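Local structure of branched-chain-amino-acid aminotransferase (Pseudomonas sp. UW4, 6JIF) at residues L71-A83 / N99-M112. The protein catalyses the reversible, pyridoxal-phosphate-dependent transfer of amino groups between branched-chain amino acids and 2-oxo acids. Numbering follows the deposited sequence.
With PLP (pyridoxal-5'-phosphate), chain D.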
ATOM      1  N   LEU B  71       5.671   6.983   3.662  1.00 15.51           N
ATOM      2  CA  LEU B  71       4.490   7.851   3.599  1.00 15.40           C
ATOM      3  C   LEU B  71       4.057   8.153   2.178  1.00 22.31           C
ATOM      4  O   LEU B  71       2.907   8.554   1.972  1.00 17.76           O
ATOM      5  CB  LEU B  71       4.713   9.195   4.337  1.00 16.17           C
ATOM      6  CG  LEU B  71       4.994   9.063   5.859  1.00 16.41           C
ATOM      7  CD1 LEU B  71       5.464  10.430   6.347  1.00 19.20           C
ATOM      8  CD2 LEU B  71       3.786   8.515   6.699  1.00 19.92           C
ATOM      9  N   HIS B  72       4.929   7.971   1.195  1.00 17.06           N
ATOM     10  CA  HIS B  72       4.590   8.268  -0.183  1.00 18.94           C
ATOM     11  C   HIS B  72       4.444   7.036  -1.039  1.00 16.20           C
ATOM     12  O   HIS B  72       3.609   7.024  -1.915  1.00 18.14           O
ATOM     13  CB  HIS B  72       5.660   9.140  -0.834  1.00 20.30           C
ATOM     14  CG  HIS B  72       5.696  10.517  -0.270  1.00 21.92           C
ATOM     15  ND1 HIS B  72       5.142  11.586  -0.928  1.00 20.15           N
ATOM     16  CD2 HIS B  72       6.106  10.977   0.935  1.00 20.12           C
ATOM     17  CE1 HIS B  72       5.270  12.671  -0.184  1.00 23.45           C
ATOM     18  NE2 HIS B  72       5.838  12.324   0.958  1.00 22.90           N
ATOM     19  N   TYR B  73       5.294   6.029  -0.831  1.00 16.47           N
ATOM     20  CA  TYR B  73       5.340   4.879  -1.735  1.00 14.66           C
ATOM     21  C   TYR B  73       5.095   3.573  -0.989  1.00 18.63           C
ATOM     22  O   TYR B  73       5.516   2.498  -1.457  1.00 15.41           O
ATOM     23  CB  TYR B  73       6.685   4.859  -2.475  1.00 15.38           C
ATOM     24  CG  TYR B  73       6.947   6.132  -3.210  1.00 15.65           C
ATOM     25  CD1 TYR B  73       6.183   6.507  -4.325  1.00 20.80           C
ATOM     26  CD2 TYR B  73       7.991   6.960  -2.828  1.00 21.07           C
ATOM     27  CE1 TYR B  73       6.471   7.666  -5.020  1.00 20.39           C
ATOM     28  CE2 TYR B  73       8.256   8.163  -3.502  1.00 18.02           C
ATOM     29  CZ  TYR B  73       7.531   8.490  -4.595  1.00 21.15           C
ATOM     30  OH  TYR B  73       7.800   9.656  -5.271  1.00 23.38           O
ATOM     31  N   GLY B  74       4.398   3.636   0.156  1.00 14.47           N
ATOM     32  CA  GLY B  74       3.972   2.396   0.772  1.00 13.45           C
ATOM     33  C   GLY B  74       5.078   1.512   1.268  1.00 18.31           C
ATOM     34  O   GLY B  74       4.844   0.321   1.436  1.00 16.46           O
ATOM     35  N   GLN B  75       6.290   2.060   1.531  1.00 14.57           N
ATOM     36  CA  GLN B  75       7.408   1.169   1.879  1.00 15.40           C
ATOM     37  C   GLN B  75       7.370   0.914   3.386  1.00 15.17           C
ATOM     38  O   GLN B  75       8.031   1.597   4.176  1.00 14.55           O
ATOM     39  CB  GLN B  75       8.745   1.758   1.436  1.00 14.30           C
ATOM     40  CG  GLN B  75       9.717   0.679   1.391  1.00 19.99           C
ATOM     41  CD  GLN B  75      11.094   1.120   0.921  1.00 21.63           C
ATOM     42  OE1 GLN B  75      11.475   2.290   1.041  1.00 17.57           O
ATOM     43  NE2 GLN B  75      11.846   0.175   0.389  1.00 14.48           N
ATOM     44  N   GLN B  76       6.599  -0.094   3.772  1.00 13.56           N
ATOM     45  CA  GLN B  76       6.261  -0.341   5.169  1.00 12.21           C
ATOM     46  C   GLN B  76       5.821  -1.787   5.298  1.00 13.46           C
ATOM     47  O   GLN B  76       5.170  -2.332   4.391  1.00 18.19           O
ATOM     48  CB  GLN B  76       5.091   0.567   5.636  1.00 12.89           C
ATOM     49  CG  GLN B  76       3.827   0.381   4.851  1.00 13.74           C
ATOM     50  CD  GLN B  76       2.812   1.457   5.174  1.00 15.37           C
ATOM     51  OE1 GLN B  76       1.716   1.162   5.661  1.00 14.53           O
ATOM     52  NE2 GLN B  76       3.159   2.703   4.943  1.00 14.31           N
ATOM     53  N   CYS B  77       6.115  -2.368   6.453  1.00 14.20           N
ATOM     54  CA  CYS B  77       5.628  -3.708   6.784  1.00 15.58           C
ATOM     55  C   CYS B  77       5.504  -3.833   8.294  1.00 16.44           C
ATOM     56  O   CYS B  77       6.139  -3.076   9.053  1.00 14.43           O
ATOM     57  CB  CYS B  77       6.514  -4.824   6.225  1.00 16.75           C
ATOM     58  SG  CYS B  77       8.123  -5.027   7.038  1.00 21.46           S
ATOM     59  N   PHE B  78       4.667  -4.779   8.734  1.00 16.58           N
ATOM     60  CA  PHE B  78       4.564  -4.952  10.175  1.00 16.55           C
ATOM     61  C   PHE B  78       4.317  -6.410  10.568  1.00 15.81           C
ATOM     62  O   PHE B  78       4.045  -7.278   9.736  1.00 15.74           O
ATOM     63  CB  PHE B  78       3.476  -4.022  10.758  1.00 13.45           C
ATOM     64  CG  PHE B  78       2.043  -4.446  10.473  1.00 16.81           C
ATOM     65  CD1 PHE B  78       1.358  -5.356  11.280  1.00 14.91           C
ATOM     66  CD2 PHE B  78       1.387  -3.931   9.378  1.00 20.78           C
ATOM     67  CE1 PHE B  78       0.028  -5.683  11.008  1.00 15.70           C
ATOM     68  CE2 PHE B  78       0.033  -4.261   9.114  1.00 23.96           C
ATOM     69  CZ  PHE B  78      -0.605  -5.139   9.879  1.00 19.21           C
ATOM     70  N   GLU B  79       4.440  -6.666  11.869  1.00 11.59           N
ATOM     71  CA  GLU B  79       4.182  -7.977  12.446  1.00 11.67           C
ATOM     72  C   GLU B  79       3.248  -7.813  13.655  1.00 16.26           C
ATOM     73  O   GLU B  79       2.988  -6.711  14.141  1.00 15.36           O
ATOM     74  CB  GLU B  79       5.482  -8.679  12.888  1.00 15.83           C
ATOM     75  CG  GLU B  79       6.204  -9.440  11.714  1.00 16.02           C
ATOM     76  CD  GLU B  79       5.312 -10.515  11.108  1.00 17.94           C
ATOM     77  OE1 GLU B  79       4.456 -11.068  11.868  1.00 17.88           O
ATOM     78  OE2 GLU B  79       5.386 -10.730   9.874  1.00 18.59           O
ATOM     79  N   GLY B  80       2.802  -8.943  14.174  1.00 15.79           N
ATOM     80  CA  GLY B  80       1.937  -8.931  15.369  1.00 16.33           C
ATOM     81  C   GLY B  80       2.143 -10.218  16.137  1.00 17.37           C
ATOM     82  O   GLY B  80       2.071 -11.307  15.553  1.00 14.06           O
ATOM     83  N   MET B  81       2.428 -10.122  17.436  1.00 14.91           N
ATOM     84  CA  MET B  81       2.598 -11.330  18.258  1.00 20.17           C
ATOM     85  C   MET B  81       2.154 -11.026  19.690  1.00 18.02           C
ATOM     86  O   MET B  81       2.028  -9.865  20.081  1.00 20.26           O
ATOM     87  CB  MET B  81       4.051 -11.819  18.266  1.00 17.79           C
ATOM     88  CG  MET B  81       4.909 -10.860  19.093  1.00 21.26           C
ATOM     89  SD  MET B  81       6.635 -11.041  18.789  1.00 30.58           S
ATOM     90  CE  MET B  81       6.556 -10.443  17.108  1.00 22.19           C
ATOM     91  N   LYS B  82       1.926 -12.068  20.486  1.00 15.62           N
ATOM     92  CA  LYS B  82       1.488 -11.846  21.863  1.00 15.99           C
ATOM     93  C   LYS B  82       2.407 -12.497  22.903  1.00 18.15           C
ATOM     94  O   LYS B  82       3.012 -13.559  22.665  1.00 16.09           O
ATOM     95  CB  LYS B  82       0.057 -12.374  22.095  1.00 17.11           C
ATOM     96  CG  LYS B  82      -1.016 -11.449  21.547  1.00 20.01           C
ATOM     97  CD  LYS B  82      -2.408 -12.079  21.690  1.00 21.52           C
ATOM     98  CE  LYS B  82      -3.427 -11.357  20.806  1.00 27.54           C
ATOM     99  NZ  LYS B  82      -4.757 -12.032  20.956  1.00 25.44           N
ATOM    100  N   ALA B  83       2.457 -11.873  24.082  1.00 15.96           N
ATOM    101  CA  ALA B  83       3.046 -12.481  25.269  1.00 20.30           C
ATOM    102  C   ALA B  83       1.929 -12.669  26.269  1.00 20.44           C
ATOM    103  O   ALA B  83       1.011 -11.855  26.302  1.00 20.02           O
ATOM    104  CB  ALA B  83       4.155 -11.623  25.887  1.00 18.83           C
ATOM    105  N   ASN B  99       7.363 -14.749  13.331  1.00 12.98           N
ATOM    106  CA  ASN B  99       7.226 -13.359  12.946  1.00 13.44           C
ATOM    107  C   ASN B  99       8.497 -12.848  12.297  1.00 15.40           C
ATOM    108  O   ASN B  99       8.443 -12.113  11.310  1.00 14.68           O
ATOM    109  CB  ASN B  99       6.928 -12.508  14.168  1.00 13.95           C
ATOM    110  CG  ASN B  99       5.617 -12.899  14.771  1.00 19.90           C
ATOM    111  OD1 ASN B  99       5.591 -13.730  15.676  1.00 20.20           O
ATOM    112  ND2 ASN B  99       4.519 -12.405  14.208  1.00 18.46           N
ATOM    113  N   ALA B 100       9.644 -13.187  12.881  1.00 16.15           N
ATOM    114  CA  ALA B 100      10.917 -12.750  12.300  1.00 18.52           C
ATOM    115  C   ALA B 100      11.057 -13.238  10.867  1.00 21.03           C
ATOM    116  O   ALA B 100      11.435 -12.469   9.983  1.00 16.33           O
ATOM    117  CB  ALA B 100      12.113 -13.234  13.114  1.00 14.13           C
ATOM    118  N   LEU B 101      10.742 -14.512  10.621  1.00 13.53           N
ATOM    119  CA  LEU B 101      10.882 -15.059   9.269  1.00 13.84           C
ATOM    120  C   LEU B 101       9.957 -14.331   8.294  1.00 16.11           C
ATOM    121  O   LEU B 101      10.346 -13.943   7.179  1.00 16.66           O
ATOM    122  CB  LEU B 101      10.581 -16.571   9.272  1.00 14.37           C
ATOM    123  CG  LEU B 101      11.660 -17.432   9.964  1.00 26.87           C
ATOM    124  CD1 LEU B 101      11.173 -18.854  10.425  1.00 25.92           C
ATOM    125  CD2 LEU B 101      12.934 -17.575   9.094  1.00 22.08           C
ATOM    126  N   ARG B 102       8.705 -14.140   8.707  1.00 14.86           N
ATOM    127  CA  ARG B 102       7.775 -13.487   7.807  1.00 13.46           C
ATOM    128  C   ARG B 102       8.187 -12.053   7.543  1.00 16.24           C
ATOM    129  O   ARG B 102       8.028 -11.554   6.427  1.00 16.49           O
ATOM    130  CB  ARG B 102       6.337 -13.535   8.344  1.00 13.51           C
ATOM    131  CG  ARG B 102       5.352 -13.006   7.276  1.00 14.14           C
ATOM    132  CD  ARG B 102       3.878 -13.379   7.721  1.00 12.79           C
ATOM    133  NE  ARG B 102       3.569 -12.712   9.002  1.00 13.57           N
ATOM    134  CZ  ARG B 102       2.529 -13.012   9.781  1.00 17.98           C
ATOM    135  NH1 ARG B 102       1.731 -13.983   9.411  1.00 19.47           N
ATOM    136  NH2 ARG B 102       2.295 -12.326  10.906  1.00 15.91           N
ATOM    137  N   MET B 103       8.678 -11.354   8.557  1.00 13.56           N
ATOM    138  CA  MET B 103       9.052  -9.984   8.297  1.00 16.52           C
ATOM    139  C   MET B 103      10.270  -9.923   7.389  1.00 18.21           C
ATOM    140  O   MET B 103      10.402  -8.983   6.614  1.00 15.42           O
ATOM    141  CB  MET B 103       9.298  -9.229   9.603  1.00 13.98           C
ATOM    142  CG  MET B 103       9.029  -7.720   9.445  1.00 16.54           C
ATOM    143  SD  MET B 103       9.250  -6.741  10.955  1.00 19.83           S
ATOM    144  CE  MET B 103      11.051  -6.818  10.976  1.00 15.89           C
ATOM    145  N   GLN B 104      11.183 -10.891   7.500  1.00 18.68           N
ATOM    146  CA  GLN B 104      12.285 -10.932   6.537  1.00 13.34           C
ATOM    147  C   GLN B 104      11.743 -11.029   5.115  1.00 21.13           C
ATOM    148  O   GLN B 104      12.229 -10.342   4.206  1.00 14.61           O
ATOM    149  CB  GLN B 104      13.232 -12.085   6.874  1.00 18.13           C
ATOM    150  CG  GLN B 104      13.957 -11.887   8.220  1.00 15.92           C
ATOM    151  CD  GLN B 104      14.415 -13.150   8.916  1.00 19.91           C
ATOM    152  OE1 GLN B 104      14.319 -14.278   8.380  1.00 18.66           O
ATOM    153  NE2 GLN B 104      14.945 -12.973  10.126  1.00 18.96           N
ATOM    154  N   ARG B 105      10.691 -11.838   4.915  1.00 14.03           N
ATOM    155  CA  ARG B 105      10.168 -11.942   3.563  1.00 13.89           C
ATOM    156  C   ARG B 105       9.440 -10.649   3.155  1.00 15.19           C
ATOM    157  O   ARG B 105       9.537 -10.241   1.998  1.00 14.61           O
ATOM    158  CB  ARG B 105       9.276 -13.181   3.459  1.00 14.43           C
ATOM    159  CG  ARG B 105       9.965 -14.444   4.039  1.00 19.39           C
ATOM    160  CD  ARG B 105       9.241 -15.721   3.628  1.00 24.71           C
ATOM    161  NE  ARG B 105       7.818 -15.664   3.981  1.00 29.29           N
ATOM    162  CZ  ARG B 105       7.325 -16.164   5.123  1.00 32.82           C
ATOM    163  NH1 ARG B 105       8.137 -16.762   5.993  1.00 34.49           N
ATOM    164  NH2 ARG B 105       6.039 -16.054   5.409  1.00 19.12           N
ATOM    165  N   SER B 106       8.691  -9.992   4.077  1.00 15.98           N
ATOM    166  CA  SER B 106       7.998  -8.750   3.680  1.00 16.72           C
ATOM    167  C   SER B 106       9.008  -7.631   3.352  1.00 17.72           C
ATOM    168  O   SER B 106       8.874  -6.877   2.366  1.00 15.77           O
ATOM    169  CB  SER B 106       7.062  -8.276   4.801  1.00 14.91           C
ATOM    170  OG  SER B 106       6.166  -9.332   5.185  1.00 15.77           O
ATOM    171  N   CYS B 107      10.052  -7.533   4.173  1.00 13.61           N
ATOM    172  CA  CYS B 107      11.128  -6.588   3.903  1.00 12.69           C
ATOM    173  C   CYS B 107      11.730  -6.862   2.542  1.00 17.07           C
ATOM    174  O   CYS B 107      11.916  -5.942   1.751  1.00 17.91           O
ATOM    175  CB  CYS B 107      12.221  -6.713   4.990  1.00 15.25           C
ATOM    176  SG  CYS B 107      11.791  -5.859   6.533  1.00 19.74           S
ATOM    177  N   ALA B 108      12.006  -8.136   2.232  1.00 16.83           N
ATOM    178  CA  ALA B 108      12.660  -8.409   0.953  1.00 17.61           C
ATOM    179  C   ALA B 108      11.769  -8.024  -0.198  1.00 19.68           C
ATOM    180  O   ALA B 108      12.245  -7.475  -1.196  1.00 15.12           O
ATOM    181  CB  ALA B 108      13.043  -9.873   0.826  1.00 17.67           C
ATOM    182  N   ARG B 109      10.465  -8.276  -0.058  1.00 17.39           N
ATOM    183  CA  ARG B 109       9.559  -7.964  -1.151  1.00 14.90           C
ATOM    184  C   ARG B 109       9.501  -6.464  -1.424  1.00 13.56           C
ATOM    185  O   ARG B 109       9.224  -6.048  -2.567  1.00 14.62           O
ATOM    186  CB  ARG B 109       8.178  -8.528  -0.804  1.00 13.48           C
ATOM    187  CG  ARG B 109       7.060  -8.298  -1.815  1.00 19.85           C
ATOM    188  CD  ARG B 109       7.480  -8.647  -3.250  1.00 22.12           C
ATOM    189  NE  ARG B 109       6.395  -9.035  -4.153  1.00 17.66           N
ATOM    190  CZ  ARG B 109       5.825  -8.205  -5.009  1.00 23.78           C
ATOM    191  NH1 ARG B 109       6.196  -6.917  -5.079  1.00 25.95           N
ATOM    192  NH2 ARG B 109       4.884  -8.692  -5.827  1.00 21.93           N
ATOM    193  N   LEU B 110       9.705  -5.638  -0.393  1.00 13.21           N
ATOM    194  CA  LEU B 110       9.677  -4.185  -0.566  1.00 13.19           C
ATOM    195  C   LEU B 110      11.085  -3.552  -0.668  1.00 13.57           C
ATOM    196  O   LEU B 110      11.220  -2.324  -0.561  1.00 16.56           O
ATOM    197  CB  LEU B 110       8.896  -3.530   0.594  1.00 12.75           C
ATOM    198  CG  LEU B 110       7.425  -3.958   0.682  1.00 13.86           C
ATOM    199  CD1 LEU B 110       6.683  -3.097   1.682  1.00 18.58           C
ATOM    200  CD2 LEU B 110       6.685  -3.967  -0.721  1.00 15.75           C
ATOM    201  N   LEU B 111      12.117  -4.364  -0.840  1.00 13.95           N
ATOM    202  CA  LEU B 111      13.501  -3.897  -0.914  1.00 20.91           C
ATOM    203  C   LEU B 111      13.989  -3.189   0.377  1.00 19.68           C
ATOM    204  O   LEU B 111      14.837  -2.299   0.322  1.00 22.06           O
ATOM    205  CB  LEU B 111      13.711  -2.995  -2.133  1.00 15.52           C
ATOM    206  CG  LEU B 111      13.259  -3.594  -3.439  1.00 19.60           C
ATOM    207  CD1 LEU B 111      13.681  -2.660  -4.545  1.00 17.86           C
ATOM    208  CD2 LEU B 111      13.776  -5.018  -3.671  1.00 17.12           C
ATOM    209  N   MET B 112      13.499  -3.573   1.534  1.00 16.20           N
ATOM    210  CA  MET B 112      13.980  -3.062   2.829  1.00 15.78           C
ATOM    211  C   MET B 112      14.959  -4.012   3.504  1.00 21.02           C
ATOM    212  O   MET B 112      14.888  -5.234   3.320  1.00 17.91           O
ATOM    213  CB  MET B 112      12.789  -2.833   3.773  1.00 18.09           C
ATOM    214  CG  MET B 112      11.744  -1.940   3.154  1.00 16.93           C
ATOM    215  SD  MET B 112      10.547  -1.283   4.416  1.00 23.89           S
ATOM    216  CE  MET B 112       9.713  -2.744   4.909  1.00 23.70           C
TER
HETATM  217  N1  PLP D 401      -4.702 -12.794   6.783  1.00 18.12           N
HETATM  218  C2  PLP D 401      -4.285 -11.524   6.519  1.00 21.86           C
HETATM  219  C2A PLP D 401      -4.753 -10.912   5.237  1.00 21.89           C
HETATM  220  C3  PLP D 401      -3.412 -10.866   7.387  1.00 26.89           C
HETATM  221  O3  PLP D 401      -2.962  -9.610   7.072  1.00 27.39           O
HETATM  222  C4  PLP D 401      -2.995 -11.507   8.582  1.00 26.24           C
HETATM  223  C4A PLP D 401      -1.899 -10.919   9.452  1.00 21.50           C
HETATM  224  C5  PLP D 401      -3.477 -12.810   8.813  1.00 21.81           C
HETATM  225  C6  PLP D 401      -4.295 -13.417   7.908  1.00 23.87           C
HETATM  226  C5A PLP D 401      -3.204 -13.606  10.051  1.00 22.42           C
HETATM  227  O4P PLP D 401      -1.851 -13.727  10.279  1.00 20.87           O
HETATM  228  P   PLP D 401      -1.361 -14.140  11.740  1.00 18.33           P
HETATM  229  O1P PLP D 401      -2.033 -15.426  12.157  1.00 17.61           O
HETATM  230  O2P PLP D 401       0.142 -14.359  11.512  1.00 15.20           O
HETATM  231  O3P PLP D 401      -1.677 -13.056  12.766  1.00 20.47           O
HETATM  232  O   HOH W   1       5.828  -8.759   7.931  1.00 19.02           O
HETATM  233  O   HOH W   2       0.464 -11.173  13.271  1.00 19.60           O
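C77 meets M112, M103 and C107 through its sulfur at the centre of the contact, where strand 76-78 runs antiparallel to helix 99-109 (170° between their directions). SG of C77 sits between the backbone N and carbonyl carbon (chi1 72°), a rotamer that brings it 3.5 Å from CE of M112, while CG of M103 touches the same sulfur; CB of C77 rests on CB of S106. Toward the helix C-terminus, CG of Q75 lies against SD and CG of M112 as the two chains run in opposing senses, and Q75 NE2 donates to L110 O at 2.7 Å, almost in line with that carbonyl; its OE1 is held by T69 and A162. Here L111, with positive phi, closes the helix in a Schellman motif.

Toward the N-terminal end of the helix segment the contact becomes charged. NE and NH2 of R102 each take one carboxylate oxygen of E79 on its syn lone pair. NE of R102 lies 2.8 Å from OE2 of E79, and the two planes are only 19° apart. OE1 of E79 takes two donors: R102 NH2, and N99 ND2 at 2.7 Å, from the anti side and well out of the carboxylate plane. The M81 methyl packs against the N99 amide. A water donates to OE2 of E79 and to F78 O and accepts from S106 OG, also hydrogen-bonded to K204 N. R102 NH1 donates to P265 O and, at 2.7 Å, to O2P of the cofactor: a second-shell carboxylate probably helps orient a first-shell arginine in the phosphate-binding site of a class IV, PLP-dependent aminotransferase.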